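11R-lipoxygenase (Gersemia fruticosa, PDB 3VF1) probably catalyses, with a non-heme iron, the insertion of both atoms of molecular oxygen into polyunsaturated fatty acids, under regulation by calcium. Local coordinates at residues Tyr386-Met389 against Ile390-Leu394; Cys396-Met399 against Met400-Thr403; Ser572-His575 against Ala576-Phe580. One frame throughout, in Å; residues are numbered along the deposited sequence.

Contact 1 (Tyr386-Met389 against Ile390-Leu394); sequences YHQM and ITHLL. With FE2 (Fe (II) ion), chain E.
Over one face of the Tyr386 ring lies the tip of Ile390: its CD1 stands 4.1 Å from the ring centroid, 18° off the normal, a CH-pi contact displaced toward the rim. At the edge of the same ring, in its plane, Thr391 OG1 lies 3.4 Å from Tyr386 CE1. With CG swung opposite the backbone N (chi1 -168°), the tyrosine leans along the helix and meets both residues of the next turn. Ile390 adds its second branch, CG2, which packs at 3.8 Å from Tyr386 CE1, so the ring rests on both arms of the isoleucine. The imidazole of His387 meets Thr391 obliquely, while the ring of His392 has the iron-bound water in its plane at the edge. His392 NE2 binds the ferrous ion at 2.3 Å.

Beneath these groups the helix widens into pi-type turns, a feature of the long metal-bearing helix of lipoxygenases. Tyr386 O accepts from two donors, Ile390 N and Thr391 N, and His392 N bonds to His387 O at 2.8 Å, five residues back. Leu393 N and Leu394 N repeat this wider spacing, to Gln388 O and Met389 O. On another flank Met389 and Leu393 run side by side, pointing the same way, with Met389 CE 3.7 Å from Leu393 CD1.

The polar ends turn to other parts of the fold: His387 NE2 bonds to Val578 O of helix 557-579, Gln388 NE2 to Gln582 OE1 of helix 582-586, and Thr391 OG1 to Asn266 and Glu268. Met389, Ile390 and Leu394 pack against helix 456-465, leaving this part of helix 369-410 buried between neighbouring helices and a loop.

Contact 2 (Cys396-Met399 against Met400-Thr403); sequences CHLM and MEPT. With FE2 (Fe (II) ion), chain E.
Met400 and Pro402 meet the carbonyls of Cys396-Met399 where helix 369-410, the long iron-bearing helix of the lipoxygenase fold, passes from a pi-type turn into a proline kink. The three backbone hydrogen bonds across the contact are weak. Met400 N reaches Cys396 O, and Glu401 N is divided between His397 O at 3.4 Å and Leu398 O at 3.5 Å. Pro402 has no N-H to offer and sets its ring carbon CD near Leu398 O instead, consistent with the kink, where neither Pro402 N nor Thr403 N bonds back to the preceding turn.

Van der Waals packing falls chiefly to Met400, much of it against carbonyls. Its CG lies beside the backbone N, opposite the carbonyl carbon (chi1 -72°), and the chain then bends at both later torsions. The methyl CE is thereby carried back to 3.4 Å from Met399 O and 4.3 Å from Met399 CB, the latter an apolar pair, while Met400 CG packs alongside Cys396 O. Further out, Met400 touches Thr570 and Cys571 of helix 557-579 and Ile428 of helix 428-438; an alanine here would probably open a gap between these helices and deprive the Met399 carbonyl of its methyl neighbour.

Metal coordination comes from His397, whose CB is directed away from Met400-Thr403 and whose NE2 binds the ferrous ion at 2.2 Å.

Among the charged and polar groups, Glu401 is extended beyond CG. Its OE2 forms a salt bridge with Arg436 and accepts from Val181 N, and OE1 takes a hydrogen bond from Asn432, so the buried acid has partners at both oxygens. Across the kink, Met400 O accepts from two donors of one residue: Thr403 N at 3.2 Å, and Thr403 OG1 at 2.8 Å in the carbonyl plane.

Contact 3 (Ser572-His575 against Ala576-Phe580); sequences SCQH and AAVNF. With FE2 (Fe (II) ion), chain E.
Ala576 N, Ala577 N and Val578 N each bond to the carbonyl four residues back, those of Ser572, Cys573 and Gln574, so that His575 and Asn579 stand one turn apart on helix 557-579. This is the second iron-bearing helix of the lipoxygenase fold, and the pair delivers two ligands to one metal.

The two side chains lie side by side and point the same way, each with CG opposite its backbone N (chi1 177° for His575, -169° for Asn579). Asn579 CB sits over one face of the imidazole, 3.8 Å from its centroid, in a CH-pi contact; amide and ring planes are turned 35° apart. His575 NE2 and Asn579 OD1 come close because both coordinate the ion, not through a hydrogen bond. The rest of the amide is held as well: its ND2 bonds to Leu632 O and lies over the centre of one face of Phe580, 3.8 Å above the plane. With its oxygen on iron and its nitrogen on a carbonyl, the amide is likely to be fixed against a flip.

Gln574 and Val578 meet obliquely, Gln574 NE2 near Val578 CG1, and Gln574 OE1 is hydrogen-bonded to Tyr492 OH. On the iron itself, His575 NE2 bonds at 2.2 Å and Asn579 OD1 at 2.3 Å.

How the contacts relate
All three contacts are buried in the helical core, and all converge on one ferrous ion and its water. Contacts 1 and 2 follow each other on helix 369-410, each giving a single histidine; contact 3, on helix 557-579, gives a histidine and an asparagine, and the carboxyl-terminal Ile698 adds a further ligand. The two helices also meet through Thr391 CG2 on Val578 CG1 and through Cys396 SG packing on Gln574 and His575. Their chemistry differs: contact 1 pairs aromatic and aliphatic packing with wide backbone turns, contact 2 has weak backbone bonds and a buried charge, and contact 3 sets two ligands side by side, one over the ring face of the other.

Contact 1 (Tyr386-Met389 against Ile390-Leu394)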
loop_
_atom_site.group_PDB
_atom_site.type_symbol
_atom_site.label_atom_id
_atom_site.label_comp_id
_atom_site.label_asym_id
_atom_site.label_seq_id
_atom_site.Cartn_x
_atom_site.Cartn_y
_atom_site.Cartn_z
ATOM N N TYR A 386 1.637 -10.840 -12.420
ATOM C CA TYR A 386 0.818 -11.061 -11.238
ATOM C C TYR A 386 1.145 -10.043 -10.148
ATOM O O TYR A 386 0.249 -9.449 -9.556
ATOM C CB TYR A 386 1.047 -12.481 -10.713
ATOM C CG TYR A 386 0.052 -12.931 -9.668
ATOM C CD1 TYR A 386 0.102 -12.436 -8.370
ATOM C CD2 TYR A 386 -0.928 -13.866 -9.974
ATOM C CE1 TYR A 386 -0.803 -12.852 -7.411
ATOM C CE2 TYR A 386 -1.837 -14.288 -9.022
ATOM C CZ TYR A 386 -1.769 -13.778 -7.743
ATOM O OH TYR A 386 -2.672 -14.195 -6.794
ATOM N N HIS A 387 2.433 -9.837 -9.892
ATOM C CA HIS A 387 2.855 -8.957 -8.807
ATOM C C HIS A 387 2.427 -7.510 -9.026
ATOM O O HIS A 387 1.878 -6.878 -8.127
ATOM C CB HIS A 387 4.371 -9.001 -8.629
ATOM C CG HIS A 387 4.901 -7.896 -7.770
ATOM N ND1 HIS A 387 5.604 -6.828 -8.282
ATOM C CD2 HIS A 387 4.811 -7.683 -6.437
ATOM C CE1 HIS A 387 5.936 -6.011 -7.300
ATOM N NE2 HIS A 387 5.466 -6.505 -6.169
ATOM N N GLN A 388 2.687 -6.988 -10.219
ATOM C CA GLN A 388 2.425 -5.583 -10.505
ATOM C C GLN A 388 0.939 -5.244 -10.441
ATOM O O GLN A 388 0.548 -4.275 -9.797
ATOM C CB GLN A 388 2.975 -5.211 -11.883
ATOM C CG GLN A 388 4.490 -5.181 -11.957
ATOM C CD GLN A 388 5.096 -4.107 -11.070
ATOM O OE1 GLN A 388 4.447 -3.111 -10.746
ATOM N NE2 GLN A 388 6.345 -4.306 -10.669
ATOM N N MET A 389 0.117 -6.047 -11.106
ATOM C CA MET A 389 -1.298 -5.727 -11.250
ATOM C C MET A 389 -2.155 -6.232 -10.091
ATOM O O MET A 389 -3.066 -5.536 -9.643
ATOM C CB MET A 389 -1.832 -6.289 -12.569
ATOM C CG MET A 389 -1.061 -5.825 -13.794
ATOM S SD MET A 389 -0.738 -4.046 -13.782
ATOM C CE MET A 389 -2.389 -3.391 -13.564
ATOM N N ILE A 390 -1.868 -7.434 -9.602
ATOM C CA ILE A 390 -2.705 -8.047 -8.572
ATOM C C ILE A 390 -2.159 -7.826 -7.165
ATOM O O ILE A 390 -2.853 -7.284 -6.303
ATOM C CB ILE A 390 -2.886 -9.559 -8.819
ATOM C CG1 ILE A 390 -3.730 -9.782 -10.076
ATOM C CG2 ILE A 390 -3.544 -10.223 -7.615
ATOM C CD1 ILE A 390 -3.924 -11.240 -10.445
ATOM N N THR A 391 -0.921 -8.244 -6.931
ATOM C CA THR A 391 -0.336 -8.169 -5.597
ATOM C C THR A 391 -0.151 -6.729 -5.132
ATOM O O THR A 391 -0.390 -6.411 -3.968
ATOM C CB THR A 391 1.024 -8.882 -5.536
ATOM O OG1 THR A 391 0.866 -10.248 -5.937
ATOM C CG2 THR A 391 1.596 -8.826 -4.123
ATOM N N HIS A 392 0.278 -5.858 -6.039
ATOM C CA HIS A 392 0.571 -4.477 -5.666
ATOM C C HIS A 392 -0.612 -3.543 -5.886
ATOM O O HIS A 392 -1.226 -3.083 -4.929
ATOM C CB HIS A 392 1.790 -3.957 -6.426
ATOM C CG HIS A 392 2.136 -2.536 -6.106
ATOM N ND1 HIS A 392 2.377 -1.589 -7.077
ATOM C CD2 HIS A 392 2.274 -1.899 -4.918
ATOM C CE1 HIS A 392 2.653 -0.432 -6.505
ATOM N NE2 HIS A 392 2.596 -0.592 -5.194
ATOM N N LEU A 393 -0.936 -3.264 -7.143
ATOM C CA LEU A 393 -1.957 -2.265 -7.453
ATOM C C LEU A 393 -3.339 -2.640 -6.919
ATOM O O LEU A 393 -3.932 -1.886 -6.152
ATOM C CB LEU A 393 -2.013 -2.006 -8.961
ATOM C CG LEU A 393 -0.792 -1.267 -9.518
ATOM C CD1 LEU A 393 -0.873 -1.135 -11.033
ATOM C CD2 LEU A 393 -0.651 0.105 -8.874
ATOM N N LEU A 394 -3.855 -3.798 -7.313
ATOM C CA LEU A 394 -5.198 -4.192 -6.897
ATOM C C LEU A 394 -5.297 -4.435 -5.393
ATOM O O LEU A 394 -6.056 -3.760 -4.695
ATOM C CB LEU A 394 -5.656 -5.450 -7.637
ATOM C CG LEU A 394 -7.011 -5.985 -7.164
ATOM C CD1 LEU A 394 -8.100 -4.938 -7.359
ATOM C CD2 LEU A 394 -7.376 -7.277 -7.880
HETATM FE FE FE2 E . 2.546 1.430 -4.138
HETATM O O HOH W 1 4.011 2.392 -5.699
#

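Contact 2 (Cys396-Met399 against Met400-Thr403)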
loop_
_atom_site.group_PDB
_atom_site.type_symbol
_atom_site.label_atom_id
_atom_site.label_comp_id
_atom_site.label_asym_id
_atom_site.label_seq_id
_atom_site.Cartn_x
_atom_site.Cartn_y
_atom_site.Cartn_z
ATOM N N CYS A 396 -3.473 -3.910 -2.829
ATOM C CA CYS A 396 -3.051 -2.891 -1.869
ATOM C C CYS A 396 -3.694 -1.542 -2.174
ATOM O O CYS A 396 -4.497 -1.039 -1.388
ATOM C CB CYS A 396 -1.525 -2.743 -1.844
ATOM S SG CYS A 396 -0.634 -4.130 -1.101
ATOM N N HIS A 397 -3.339 -0.960 -3.313
ATOM C CA HIS A 397 -3.812 0.375 -3.663
ATOM C C HIS A 397 -5.336 0.442 -3.786
ATOM O O HIS A 397 -5.988 1.183 -3.050
ATOM C CB HIS A 397 -3.156 0.855 -4.963
ATOM C CG HIS A 397 -1.741 1.317 -4.793
ATOM N ND1 HIS A 397 -1.366 2.634 -4.947
ATOM C CD2 HIS A 397 -0.612 0.639 -4.477
ATOM C CE1 HIS A 397 -0.066 2.748 -4.738
ATOM N NE2 HIS A 397 0.414 1.552 -4.450
ATOM N N LEU A 398 -5.901 -0.328 -4.710
ATOM C CA LEU A 398 -7.322 -0.216 -5.028
ATOM C C LEU A 398 -8.240 -0.800 -3.950
ATOM O O LEU A 398 -9.300 -0.244 -3.673
ATOM C CB LEU A 398 -7.615 -0.874 -6.379
ATOM C CG LEU A 398 -6.848 -0.289 -7.570
ATOM C CD1 LEU A 398 -7.315 -0.919 -8.873
ATOM C CD2 LEU A 398 -6.992 1.225 -7.628
ATOM N N MET A 399 -7.838 -1.910 -3.343
ATOM C CA MET A 399 -8.675 -2.569 -2.340
ATOM C C MET A 399 -8.752 -1.785 -1.030
ATOM O O MET A 399 -9.680 -1.973 -0.243
ATOM C CB MET A 399 -8.170 -3.989 -2.068
ATOM C CG MET A 399 -8.572 -5.004 -3.133
ATOM S SD MET A 399 -10.342 -5.364 -3.133
ATOM C CE MET A 399 -10.513 -6.302 -1.615
ATOM N N MET A 400 -7.786 -0.904 -0.793
ATOM C CA MET A 400 -7.753 -0.136 0.449
ATOM C C MET A 400 -8.384 1.248 0.310
ATOM O O MET A 400 -8.748 1.864 1.309
ATOM C CB MET A 400 -6.314 0.012 0.951
ATOM C CG MET A 400 -5.711 -1.262 1.524
ATOM S SD MET A 400 -6.658 -1.932 2.902
ATOM C CE MET A 400 -7.532 -3.270 2.099
ATOM N N GLU A 401 -8.517 1.738 -0.918
ATOM C CA GLU A 401 -9.032 3.086 -1.138
ATOM C C GLU A 401 -10.442 3.280 -0.568
ATOM O O GLU A 401 -10.732 4.315 0.032
ATOM C CB GLU A 401 -9.018 3.438 -2.627
ATOM C CG GLU A 401 -9.391 4.884 -2.914
ATOM C CD GLU A 401 -9.409 5.201 -4.395
ATOM O OE1 GLU A 401 -8.902 4.381 -5.192
ATOM O OE2 GLU A 401 -9.932 6.274 -4.764
ATOM N N PRO A 402 -11.324 2.285 -0.755
ATOM C CA PRO A 402 -12.705 2.398 -0.271
ATOM C C PRO A 402 -12.809 2.762 1.211
ATOM O O PRO A 402 -13.755 3.446 1.597
ATOM C CB PRO A 402 -13.273 1.001 -0.516
ATOM C CG PRO A 402 -12.486 0.479 -1.659
ATOM C CD PRO A 402 -11.103 1.022 -1.481
ATOM N N THR A 403 -11.857 2.314 2.025
ATOM C CA THR A 403 -11.901 2.589 3.459
ATOM C C THR A 403 -11.616 4.061 3.728
ATOM O O THR A 403 -12.123 4.630 4.694
ATOM C CB THR A 403 -10.897 1.726 4.252
ATOM O OG1 THR A 403 -9.557 2.133 3.950
ATOM C CG2 THR A 403 -11.078 0.245 3.927
HETATM FE FE FE2 E . 2.546 1.430 -4.138
HETATM O O HOH W 1 4.011 2.392 -5.699
#

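Contact 3 (Ser572-His575 against Ala576-Phe580)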
loop_
_atom_site.group_PDB
_atom_site.type_symbol
_atom_site.label_atom_id
_atom_site.label_comp_id
_atom_site.label_asym_id
_atom_site.label_seq_id
_atom_site.Cartn_x
_atom_site.Cartn_y
_atom_site.Cartn_z
ATOM N N SER A 572 0.166 -0.411 5.566
ATOM C CA SER A 572 1.530 -0.198 6.038
ATOM C C SER A 572 2.477 -1.326 5.624
ATOM O O SER A 572 3.314 -1.144 4.740
ATOM C CB SER A 572 1.551 -0.019 7.561
ATOM O OG SER A 572 1.025 -1.154 8.228
ATOM N N CYS A 573 2.335 -2.484 6.260
ATOM C CA CYS A 573 3.285 -3.581 6.086
ATOM C C CYS A 573 3.215 -4.226 4.701
ATOM O O CYS A 573 4.213 -4.268 3.982
ATOM C CB CYS A 573 3.062 -4.642 7.164
ATOM S SG CYS A 573 3.382 -4.059 8.835
ATOM N N GLN A 574 2.042 -4.730 4.333
ATOM C CA GLN A 574 1.892 -5.444 3.072
ATOM C C GLN A 574 2.387 -4.599 1.906
ATOM O O GLN A 574 3.180 -5.065 1.090
ATOM C CB GLN A 574 0.435 -5.842 2.841
ATOM C CG GLN A 574 0.221 -6.719 1.613
ATOM C CD GLN A 574 0.903 -8.074 1.724
ATOM O OE1 GLN A 574 1.531 -8.388 2.735
ATOM N NE2 GLN A 574 0.781 -8.883 0.680
ATOM N N HIS A 575 1.922 -3.356 1.828
ATOM C CA HIS A 575 2.339 -2.472 0.747
ATOM C C HIS A 575 3.853 -2.305 0.740
ATOM O O HIS A 575 4.481 -2.320 -0.314
ATOM C CB HIS A 575 1.674 -1.103 0.862
ATOM C CG HIS A 575 2.117 -0.136 -0.191
ATOM N ND1 HIS A 575 3.008 0.885 0.064
ATOM C CD2 HIS A 575 1.810 -0.048 -1.507
ATOM C CE1 HIS A 575 3.220 1.567 -1.047
ATOM N NE2 HIS A 575 2.505 1.022 -2.016
ATOM N N ALA A 576 4.436 -2.148 1.923
ATOM C CA ALA A 576 5.876 -1.959 2.039
ATOM C C ALA A 576 6.628 -3.172 1.509
ATOM O O ALA A 576 7.638 -3.037 0.817
ATOM C CB ALA A 576 6.263 -1.694 3.488
ATOM N N ALA A 577 6.129 -4.359 1.836
ATOM C CA ALA A 577 6.805 -5.602 1.480
ATOM C C ALA A 577 6.829 -5.825 -0.029
ATOM O O ALA A 577 7.813 -6.322 -0.574
ATOM C CB ALA A 577 6.139 -6.779 2.177
ATOM N N VAL A 578 5.744 -5.452 -0.701
ATOM C CA VAL A 578 5.610 -5.702 -2.131
ATOM C C VAL A 578 5.893 -4.462 -2.978
ATOM O O VAL A 578 5.790 -4.514 -4.200
ATOM C CB VAL A 578 4.196 -6.205 -2.481
ATOM C CG1 VAL A 578 3.771 -7.313 -1.524
ATOM C CG2 VAL A 578 3.195 -5.059 -2.450
ATOM N N ASN A 579 6.244 -3.351 -2.338
ATOM C CA ASN A 579 6.474 -2.103 -3.060
ATOM C C ASN A 579 7.932 -1.644 -3.008
ATOM O O ASN A 579 8.578 -1.492 -4.043
ATOM C CB ASN A 579 5.558 -1.002 -2.519
ATOM C CG ASN A 579 5.555 0.242 -3.391
ATOM O OD1 ASN A 579 4.611 0.486 -4.149
ATOM N ND2 ASN A 579 6.604 1.043 -3.276
ATOM N N PHE A 580 8.450 -1.429 -1.803
ATOM C CA PHE A 580 9.790 -0.867 -1.644
ATOM C C PHE A 580 10.886 -1.911 -1.826
ATOM O O PHE A 580 12.074 -1.588 -1.777
ATOM C CB PHE A 580 9.920 -0.179 -0.283
ATOM C CG PHE A 580 9.008 1.001 -0.124
ATOM C CD1 PHE A 580 9.295 2.202 -0.746
ATOM C CD2 PHE A 580 7.858 0.904 0.637
ATOM C CE1 PHE A 580 8.454 3.288 -0.610
ATOM C CE2 PHE A 580 7.011 1.985 0.778
ATOM C CZ PHE A 580 7.309 3.180 0.153
HETATM FE FE FE2 E . 2.546 1.430 -4.138
HETATM O O HOH W 1 4.011 2.392 -5.699
#